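Long-range contacts in phosphate-binding protein (Unidentified prokaryotic organism, PDB 3W9V), which binds inorganic phosphate as a secreted DING protein of the PstS family of phosphate-transport binding proteins: residues A[252-262]-A[340-349]; A[305-316]-A[359-367]. The protein carries 1 engineered substitution. All coordinates share one frame; numbering follows the deposited sequence. Where two conformers were deposited one is given.

Contact 1. Residues A[252-262]-A[340-349]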
loop_
_atom_site.group_PDB
_atom_site.type_symbol
_atom_site.label_atom_id
_atom_site.label_comp_id
_atom_site.label_asym_id
_atom_site.label_seq_id
_atom_site.Cartn_x
_atom_site.Cartn_y
_atom_site.Cartn_z
ATOM N N VAL A 252 -0.163 5.740 -13.317
ATOM C CA VAL A 252 0.804 4.748 -12.844
ATOM C C VAL A 252 0.629 3.368 -13.490
ATOM O O VAL A 252 1.470 2.496 -13.321
ATOM C CB VAL A 252 0.809 4.597 -11.298
ATOM C CG1 VAL A 252 1.245 5.893 -10.615
ATOM C CG2 VAL A 252 -0.553 4.155 -10.802
ATOM N N SER A 253 -0.455 3.183 -14.237
ATOM C CA SER A 253 -0.774 1.874 -14.807
ATOM C C SER A 253 0.277 1.339 -15.789
ATOM O O SER A 253 0.568 0.140 -15.800
ATOM C CB SER A 253 -2.157 1.896 -15.465
ATOM O OG SER A 253 -2.254 2.948 -16.407
ATOM N N ALA A 254 0.843 2.218 -16.610
ATOM C CA ALA A 254 1.857 1.800 -17.577
ATOM C C ALA A 254 3.082 1.218 -16.873
ATOM O O ALA A 254 3.591 0.155 -17.246
ATOM C CB ALA A 254 2.253 2.958 -18.487
ATOM N N ALA A 255 3.535 1.903 -15.831
ATOM C CA ALA A 255 4.675 1.432 -15.065
ATOM C C ALA A 255 4.394 0.076 -14.407
ATOM O O ALA A 255 5.247 -0.811 -14.392
ATOM C CB ALA A 255 5.072 2.466 -14.026
ATOM N N ILE A 256 3.189 -0.093 -13.876
ATOM C CA ILE A 256 2.832 -1.349 -13.226
ATOM C C ILE A 256 2.829 -2.522 -14.218
ATOM O O ILE A 256 3.242 -3.633 -13.891
ATOM C CB ILE A 256 1.462 -1.232 -12.528
ATOM C CG1 ILE A 256 1.538 -0.209 -11.384
ATOM C CG2 ILE A 256 0.975 -2.599 -12.046
ATOM C CD1 ILE A 256 2.525 -0.564 -10.282
ATOM N N SER A 257 2.394 -2.262 -15.445
ATOM C CA SER A 257 2.184 -3.344 -16.408
ATOM C C SER A 257 3.465 -4.108 -16.749
ATOM O O SER A 257 3.414 -5.285 -17.116
ATOM C CB SER A 257 1.519 -2.816 -17.680
ATOM O OG SER A 257 2.428 -2.064 -18.458
ATOM N N VAL A 258 4.608 -3.443 -16.609
ATOM C CA VAL A 258 5.898 -4.049 -16.947
ATOM C C VAL A 258 6.742 -4.478 -15.737
ATOM O O VAL A 258 7.931 -4.769 -15.873
ATOM C CB VAL A 258 6.738 -3.125 -17.857
ATOM C CG1 VAL A 258 5.993 -2.826 -19.151
ATOM C CG2 VAL A 258 7.097 -1.841 -17.131
ATOM N N VAL A 259 6.133 -4.522 -14.557
ATOM C CA VAL A 259 6.814 -5.055 -13.383
ATOM C C VAL A 259 7.043 -6.542 -13.601
ATOM O O VAL A 259 6.090 -7.273 -13.881
ATOM C CB VAL A 259 5.970 -4.833 -12.112
ATOM C CG1 VAL A 259 6.515 -5.645 -10.947
ATOM C CG2 VAL A 259 5.913 -3.348 -11.773
ATOM N N PRO A 260 8.302 -6.998 -13.490
ATOM C CA PRO A 260 8.572 -8.416 -13.763
ATOM C C PRO A 260 7.854 -9.357 -12.799
ATOM O O PRO A 260 7.651 -9.017 -11.632
ATOM C CB PRO A 260 10.089 -8.529 -13.574
ATOM C CG PRO A 260 10.604 -7.145 -13.807
ATOM C CD PRO A 260 9.542 -6.233 -13.257
ATOM N N LEU A 261 7.499 -10.544 -13.282
ATOM C CA LEU A 261 6.893 -11.569 -12.439
ATOM C C LEU A 261 7.878 -12.063 -11.384
ATOM O O LEU A 261 9.090 -11.962 -11.568
ATOM C CB LEU A 261 6.431 -12.749 -13.294
ATOM C CG LEU A 261 5.272 -12.454 -14.241
ATOM C CD1 LEU A 261 4.953 -13.668 -15.093
ATOM C CD2 LEU A 261 4.041 -12.016 -13.454
ATOM N N PRO A 262 7.360 -12.610 -10.273
ATOM C CA PRO A 262 8.266 -13.185 -9.275
ATOM C C PRO A 262 9.054 -14.345 -9.880
ATOM O O PRO A 262 8.504 -15.125 -10.656
ATOM C CB PRO A 262 7.313 -13.708 -8.195
ATOM C CG PRO A 262 6.029 -12.967 -8.409
ATOM C CD PRO A 262 5.948 -12.766 -9.891
ATOM N N VAL A 340 -5.110 0.375 -9.289
ATOM C CA VAL A 340 -4.730 -0.221 -10.564
ATOM C C VAL A 340 -4.831 -1.737 -10.462
ATOM O O VAL A 340 -4.197 -2.343 -9.600
ATOM C CB VAL A 340 -3.284 0.164 -10.944
ATOM C CG1 VAL A 340 -2.821 -0.604 -12.180
ATOM C CG2 VAL A 340 -3.174 1.665 -11.171
ATOM N N PRO A 341 -5.637 -2.358 -11.335
ATOM C CA PRO A 341 -5.684 -3.822 -11.330
ATOM C C PRO A 341 -4.318 -4.444 -11.615
ATOM O O PRO A 341 -3.460 -3.819 -12.256
ATOM C CB PRO A 341 -6.663 -4.144 -12.464
ATOM C CG PRO A 341 -7.541 -2.939 -12.540
ATOM C CD PRO A 341 -6.620 -1.780 -12.266
ATOM N N LEU A 342 -4.100 -5.658 -11.132
ATOM C CA LEU A 342 -2.887 -6.368 -11.507
ATOM C C LEU A 342 -2.938 -6.709 -12.990
ATOM O O LEU A 342 -3.999 -7.037 -13.524
ATOM C CB LEU A 342 -2.721 -7.653 -10.708
ATOM C CG LEU A 342 -2.644 -7.486 -9.197
ATOM C CD1 LEU A 342 -2.322 -8.828 -8.578
ATOM C CD2 LEU A 342 -1.617 -6.435 -8.791
ATOM N N PRO A 343 -1.792 -6.631 -13.670
ATOM C CA PRO A 343 -1.733 -7.071 -15.067
ATOM C C PRO A 343 -2.106 -8.546 -15.215
ATOM O O PRO A 343 -1.985 -9.336 -14.267
ATOM C CB PRO A 343 -0.267 -6.858 -15.438
ATOM C CG PRO A 343 0.221 -5.813 -14.491
ATOM C CD PRO A 343 -0.515 -6.064 -13.209
ATOM N N SER A 344 -2.543 -8.910 -16.415
ATOM C CA SER A 344 -2.988 -10.272 -16.687
ATOM C C SER A 344 -1.946 -11.347 -16.398
ATOM O O SER A 344 -2.289 -12.423 -15.915
ATOM C CB SER A 344 -3.485 -10.399 -18.125
ATOM O OG SER A 344 -2.428 -10.183 -19.033
ATOM N N ASN A 345 -0.680 -11.064 -16.694
ATOM C CA ASN A 345 0.361 -12.048 -16.420
ATOM C C ASN A 345 0.550 -12.287 -14.923
ATOM O O ASN A 345 0.828 -13.405 -14.502
ATOM C CB ASN A 345 1.685 -11.710 -17.124
ATOM C CG ASN A 345 2.301 -10.400 -16.659
ATOM O OD1 ASN A 345 1.618 -9.505 -16.172
ATOM N ND2 ASN A 345 3.610 -10.273 -16.851
ATOM N N TRP A 346 0.374 -11.231 -14.133
ATOM C CA TRP A 346 0.399 -11.335 -12.680
ATOM C C TRP A 346 -0.788 -12.148 -12.149
ATOM O O TRP A 346 -0.613 -13.022 -11.295
ATOM C CB TRP A 346 0.456 -9.938 -12.062
ATOM C CG TRP A 346 1.859 -9.460 -11.847
ATOM C CD1 TRP A 346 2.645 -8.749 -12.714
ATOM C CD2 TRP A 346 2.656 -9.702 -10.690
ATOM N NE1 TRP A 346 3.876 -8.515 -12.149
ATOM C CE2 TRP A 346 3.905 -9.092 -10.906
ATOM C CE3 TRP A 346 2.425 -10.361 -9.480
ATOM C CZ2 TRP A 346 4.923 -9.132 -9.957
ATOM C CZ3 TRP A 346 3.429 -10.404 -8.546
ATOM C CH2 TRP A 346 4.664 -9.786 -8.781
ATOM N N LYS A 347 -1.990 -11.882 -12.658
ATOM C CA LYS A 347 -3.141 -12.688 -12.262
ATOM C C LYS A 347 -2.873 -14.159 -12.571
ATOM O O LYS A 347 -3.129 -15.030 -11.742
ATOM C CB LYS A 347 -4.415 -12.251 -12.987
ATOM C CG LYS A 347 -4.991 -10.910 -12.595
ATOM C CD LYS A 347 -6.389 -10.793 -13.205
ATOM C CE LYS A 347 -7.145 -9.523 -12.836
ATOM N NZ LYS A 347 -6.575 -8.301 -13.469
ATOM N N ALA A 348 -2.376 -14.436 -13.774
ATOM C CA ALA A 348 -2.123 -15.809 -14.185
ATOM C C ALA A 348 -1.106 -16.488 -13.281
ATOM O O ALA A 348 -1.254 -17.663 -12.941
ATOM C CB ALA A 348 -1.675 -15.871 -15.642
ATOM N N ALA A 349 -0.072 -15.748 -12.892
ATOM C CA ALA A 349 0.953 -16.297 -12.011
ATOM C C ALA A 349 0.386 -16.647 -10.638
ATOM O O ALA A 349 0.668 -17.717 -10.092
ATOM C CB ALA A 349 2.121 -15.325 -11.873
HETATM O O HOH W 1 4.887 -7.571 -16.256
HETATM O O HOH W 2 1.825 -6.954 -18.439
#
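W346 lays one face of its indole under L261 and P262, a CH-pi pairing of a helix residue with an extended loop in a periplasmic-binding-protein fold of the PstS family. Methyl CD2 of L261 stands 3.6 Å from the centroid of the five-membered ring, only 7° off the ring normal, while P262 CD lies 3.8 Å from the centroid of the six-membered ring, over the same face and 26° off the normal. Between them the two residues hold the indole flat along its length. Its rotation is fixed at the edge: NE1 donates to the carbonyl O of V259 at 3.1 Å in a fairly straight bond. The acceptor lies in the indole plane, but NE1 stands well above the carbonyl plane, so no lone pair points straight at it. On the same helix, N345 sets ND2 against L261 CG, and A349 CB touches the ring-facing methyl, L261 CD2, from one side at 4.1 Å.

Toward the other end, the short helix 253-257 packs on the loop that leads into helix 344-354. P343, at the N-cap of that helix, presents its ring to the last turn of 253-257, with CG 3.7 Å from S257 CA and CD against I256 CG2, the two side chains crossing at about a right angle. V340 has its CB directed toward segment 252-262; CG2 meets V252 CG2 at 3.6 Å, and CG1, anti to the backbone N (chi1 172°), lies beside S253. Strands 83-92 and 296-304 supply further partners here, through A90 and L296. A water donates to S257 O and to V259 O, which thus has two donors, and accepts from N345 ND2 at 3.0 Å.

Contact 2. Residues A[305-316]-A[359-367]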
loop_
_atom_site.group_PDB
_atom_site.type_symbol
_atom_site.label_atom_id
_atom_site.label_comp_id
_atom_site.label_asym_id
_atom_site.label_seq_id
_atom_site.Cartn_x
_atom_site.Cartn_y
_atom_site.Cartn_z
ATOM N N GLN A 305 -2.019 -21.205 3.129
ATOM C CA GLN A 305 -2.263 -22.241 2.129
ATOM C C GLN A 305 -3.327 -23.226 2.615
ATOM O O GLN A 305 -4.064 -23.797 1.815
ATOM C CB GLN A 305 -0.981 -23.005 1.770
ATOM C CG GLN A 305 -1.209 -23.976 0.617
ATOM C CD GLN A 305 0.010 -24.782 0.223
ATOM O OE1 GLN A 305 1.123 -24.556 0.708
ATOM N NE2 GLN A 305 -0.201 -25.740 -0.677
ATOM N N CYS A 306 -3.406 -23.412 3.930
ATOM C CA CYS A 306 -4.242 -24.453 4.514
ATOM C C CYS A 306 -5.167 -23.914 5.598
ATOM O O CYS A 306 -4.754 -23.110 6.447
ATOM C CB CYS A 306 -3.376 -25.568 5.112
ATOM S SG CYS A 306 -2.180 -26.324 3.996
ATOM N N TYR A 307 -6.407 -24.390 5.566
ATOM C CA TYR A 307 -7.422 -24.080 6.566
ATOM C C TYR A 307 -8.008 -25.389 7.076
ATOM O O TYR A 307 -8.293 -26.293 6.288
ATOM C CB TYR A 307 -8.516 -23.167 5.971
ATOM C CG TYR A 307 -7.968 -21.796 5.683
ATOM C CD1 TYR A 307 -7.926 -20.833 6.674
ATOM C CD2 TYR A 307 -7.426 -21.487 4.442
ATOM C CE1 TYR A 307 -7.380 -19.581 6.437
ATOM C CE2 TYR A 307 -6.882 -20.238 4.192
ATOM C CZ TYR A 307 -6.858 -19.290 5.195
ATOM O OH TYR A 307 -6.297 -18.051 4.945
ATOM N N ALA A 308 -8.174 -25.500 8.388
ATOM C CA ALA A 308 -8.719 -26.715 8.979
ATOM C C ALA A 308 -10.135 -27.001 8.491
ATOM O O ALA A 308 -10.533 -28.159 8.358
ATOM C CB ALA A 308 -8.698 -26.620 10.486
ATOM N N ASN A 309 -10.892 -25.940 8.236
ATOM C CA ASN A 309 -12.280 -26.070 7.819
ATOM C C ASN A 309 -12.398 -26.095 6.296
ATOM O O ASN A 309 -11.910 -25.188 5.612
ATOM C CB ASN A 309 -13.092 -24.919 8.406
ATOM C CG ASN A 309 -14.556 -25.023 8.084
ATOM O OD1 ASN A 309 -14.986 -24.659 6.994
ATOM N ND2 ASN A 309 -15.338 -25.530 9.033
ATOM N N ALA A 310 -13.039 -27.135 5.767
ATOM C CA ALA A 310 -13.104 -27.342 4.322
ATOM C C ALA A 310 -13.994 -26.327 3.614
ATOM O O ALA A 310 -13.729 -25.953 2.473
ATOM C CB ALA A 310 -13.552 -28.768 4.007
ATOM N N THR A 311 -15.051 -25.883 4.282
ATOM C CA THR A 311 -15.910 -24.852 3.716
ATOM C C THR A 311 -15.149 -23.527 3.581
ATOM O O THR A 311 -15.211 -22.867 2.535
ATOM C CB THR A 311 -17.192 -24.669 4.544
ATOM O OG1 THR A 311 -17.966 -25.875 4.483
ATOM C CG2 THR A 311 -18.023 -23.517 4.011
ATOM N N GLN A 312 -14.420 -23.150 4.628
ATOM C CA GLN A 312 -13.583 -21.956 4.562
ATOM C C GLN A 312 -12.538 -22.073 3.455
ATOM O O GLN A 312 -12.288 -21.109 2.734
ATOM C CB GLN A 312 -12.913 -21.667 5.906
ATOM C CG GLN A 312 -13.881 -21.189 6.982
ATOM C CD GLN A 312 -13.179 -20.829 8.278
ATOM O OE1 GLN A 312 -12.072 -21.287 8.544
ATOM N NE2 GLN A 312 -13.822 -20.000 9.091
ATOM N N THR A 313 -11.938 -23.248 3.308
ATOM C CA THR A 313 -10.957 -23.461 2.247
ATOM C C THR A 313 -11.554 -23.158 0.872
ATOM O O THR A 313 -10.965 -22.432 0.063
ATOM C CB THR A 313 -10.438 -24.904 2.260
ATOM O OG1 THR A 313 -9.748 -25.145 3.493
ATOM C CG2 THR A 313 -9.496 -25.153 1.090
ATOM N N GLY A 314 -12.730 -23.712 0.612
ATOM C CA GLY A 314 -13.401 -23.478 -0.653
ATOM C C GLY A 314 -13.765 -22.019 -0.850
ATOM O O GLY A 314 -13.668 -21.497 -1.958
ATOM N N GLN A 315 -14.190 -21.353 0.219
ATOM C CA GLN A 315 -14.550 -19.942 0.136
ATOM C C GLN A 315 -13.342 -19.043 -0.141
ATOM O O GLN A 315 -13.447 -18.063 -0.881
ATOM C CB GLN A 315 -15.291 -19.505 1.396
ATOM C CG GLN A 315 -16.694 -20.088 1.470
ATOM C CD GLN A 315 -17.366 -19.840 2.796
ATOM O OE1 GLN A 315 -16.709 -19.730 3.825
ATOM N NE2 GLN A 315 -18.695 -19.765 2.782
ATOM N N VAL A 316 -12.197 -19.374 0.445
ATOM C CA VAL A 316 -10.970 -18.652 0.137
ATOM C C VAL A 316 -10.605 -18.851 -1.338
ATOM O O VAL A 316 -10.253 -17.894 -2.040
ATOM C CB VAL A 316 -9.814 -19.087 1.062
ATOM C CG1 VAL A 316 -8.491 -18.532 0.561
ATOM C CG2 VAL A 316 -10.074 -18.622 2.483
ATOM N N ASN A 359 -0.671 -27.766 -8.215
ATOM C CA ASN A 359 0.517 -27.076 -7.723
ATOM C C ASN A 359 0.714 -27.302 -6.230
ATOM O O ASN A 359 -0.242 -27.237 -5.456
ATOM C CB ASN A 359 0.437 -25.576 -8.022
ATOM C CG ASN A 359 1.789 -24.888 -7.936
ATOM O OD1 ASN A 359 2.373 -24.775 -6.863
ATOM N ND2 ASN A 359 2.296 -24.431 -9.073
ATOM N N ALA A 360 1.957 -27.555 -5.828
ATOM C CA ALA A 360 2.281 -27.804 -4.428
ATOM C C ALA A 360 1.979 -26.612 -3.526
ATOM O O ALA A 360 1.885 -26.772 -2.313
ATOM C CB ALA A 360 3.742 -28.196 -4.293
ATOM N N LEU A 361 1.851 -25.425 -4.113
ATOM C CA LEU A 361 1.579 -24.214 -3.348
ATOM C C LEU A 361 0.092 -23.881 -3.242
ATOM O O LEU A 361 -0.279 -22.896 -2.598
ATOM C CB LEU A 361 2.318 -23.023 -3.961
ATOM C CG LEU A 361 3.843 -23.134 -3.974
ATOM C CD1 LEU A 361 4.468 -21.966 -4.725
ATOM C CD2 LEU A 361 4.389 -23.220 -2.564
ATOM N N SER A 362 -0.761 -24.680 -3.873
ATOM C CA SER A 362 -2.157 -24.281 -4.021
ATOM C C SER A 362 -2.962 -24.368 -2.728
ATOM O O SER A 362 -2.788 -25.281 -1.913
ATOM C CB SER A 362 -2.839 -25.059 -5.145
ATOM O OG SER A 362 -2.938 -26.436 -4.842
ATOM N N ILE A 363 -3.837 -23.385 -2.544
ATOM C CA ILE A 363 -4.709 -23.336 -1.385
ATOM C C ILE A 363 -5.557 -24.606 -1.323
ATOM O O ILE A 363 -6.221 -24.977 -2.293
ATOM C CB ILE A 363 -5.603 -22.085 -1.441
ATOM C CG1 ILE A 363 -4.735 -20.816 -1.413
ATOM C CG2 ILE A 363 -6.605 -22.089 -0.302
ATOM C CD1 ILE A 363 -5.442 -19.588 -1.947
ATOM N N GLY A 364 -5.510 -25.280 -0.180
ATOM C CA GLY A 364 -6.289 -26.485 0.019
ATOM C C GLY A 364 -5.735 -27.734 -0.638
ATOM O O GLY A 364 -6.423 -28.751 -0.656
ATOM N N ASN A 365 -4.520 -27.672 -1.178
ATOM C CA ASN A 365 -3.899 -28.851 -1.791
ATOM C C ASN A 365 -4.005 -30.036 -0.841
ATOM O O ASN A 365 -3.526 -29.970 0.282
ATOM C CB ASN A 365 -2.431 -28.578 -2.137
ATOM C CG ASN A 365 -1.741 -29.778 -2.771
ATOM O OD1 ASN A 365 -1.527 -30.805 -2.126
ATOM N ND2 ASN A 365 -1.369 -29.643 -4.034
ATOM N N THR A 366 -4.647 -31.108 -1.297
ATOM C CA THR A 366 -4.983 -32.234 -0.428
ATOM C C THR A 366 -3.762 -32.964 0.128
ATOM O O THR A 366 -3.794 -33.473 1.250
ATOM C CB THR A 366 -5.912 -33.241 -1.144
ATOM O OG1 THR A 366 -5.339 -33.615 -2.403
ATOM C CG2 THR A 366 -7.273 -32.614 -1.387
ATOM N N ASN A 367 -2.692 -33.005 -0.654
ATOM C CA ASN A 367 -1.474 -33.687 -0.239
ATOM C C ASN A 367 -0.742 -32.870 0.822
ATOM O O ASN A 367 -0.249 -33.410 1.808
ATOM C CB ASN A 367 -0.575 -33.927 -1.455
ATOM C CG ASN A 367 0.505 -34.962 -1.202
ATOM O OD1 ASN A 367 0.409 -35.773 -0.280
ATOM N ND2 ASN A 367 1.535 -34.955 -2.042
HETATM O O HOH W 3 1.491 -21.942 -0.588
#
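Two successive beta turns, a type I turn from N359 to S362 and a type II turn from S362 to N365, form the loop that receives Q305, the residue just past strand 296-304 of the central sheet in this PstS-family fold. Q305 reaches into the type I turn with CG anti to its own backbone N (chi1 -174°) and an extended chain beyond, which carries the amide to the main chain of that turn. There NE2 spends both of its hydrogens on carbonyls, 2.8 Å to A360 O and 2.9 Å to S362 O. Each carbonyl is approached from above its plane, and S362 O takes N365 N on the opposite face, so this one oxygen ties the glutamine to the type II turn. A water that donates to L361 O also reaches Q305 OE1, though weakly.

The backbone of Q305 grips the second turn as well. G364 N donates to Q305 O at 2.9 Å, with the donor nearly in line with the C=O bond, and I363 CA approaches the same oxygen at 3.3 Å in a CA-H...O contact. C306, the next residue, forms a disulfide to C369, just beyond the loop.

Helix 310-323 closes over the turn from another direction. G364, with positive phi, lets T313 CG2 come to 3.6 Å from its CA. One helical turn on, the side chains of V316 and I363 cross at about a right angle, V316 CG1 4.1 Å from I363 CD1. N309 is the N-cap of the helix: its OD1 accepts from Q312 N at 2.9 Å, in the plane of the side-chain carbonyl.

Overall arrangement
Contacts 1 and 2 show how the C-terminal part of a chain can be fastened back onto what precedes it. Their segments alternate along the sequence, in the order 252-262, 305-316, 340-349 and 359-367. In sequence, strand 296-304 falls between the two earlier segments, and helix 344-354 runs from contact 1 toward the loop of contact 2. The contact centres are about 25 Å apart, yet their nearest atoms come within about 7 Å without touching. The centre of contact 1 is about 15 Å, and that of contact 2 about 26 Å, from the centre of the chain. Strand 83-92 is shared: A90 and P87 meet contact 1, I84 contact 2.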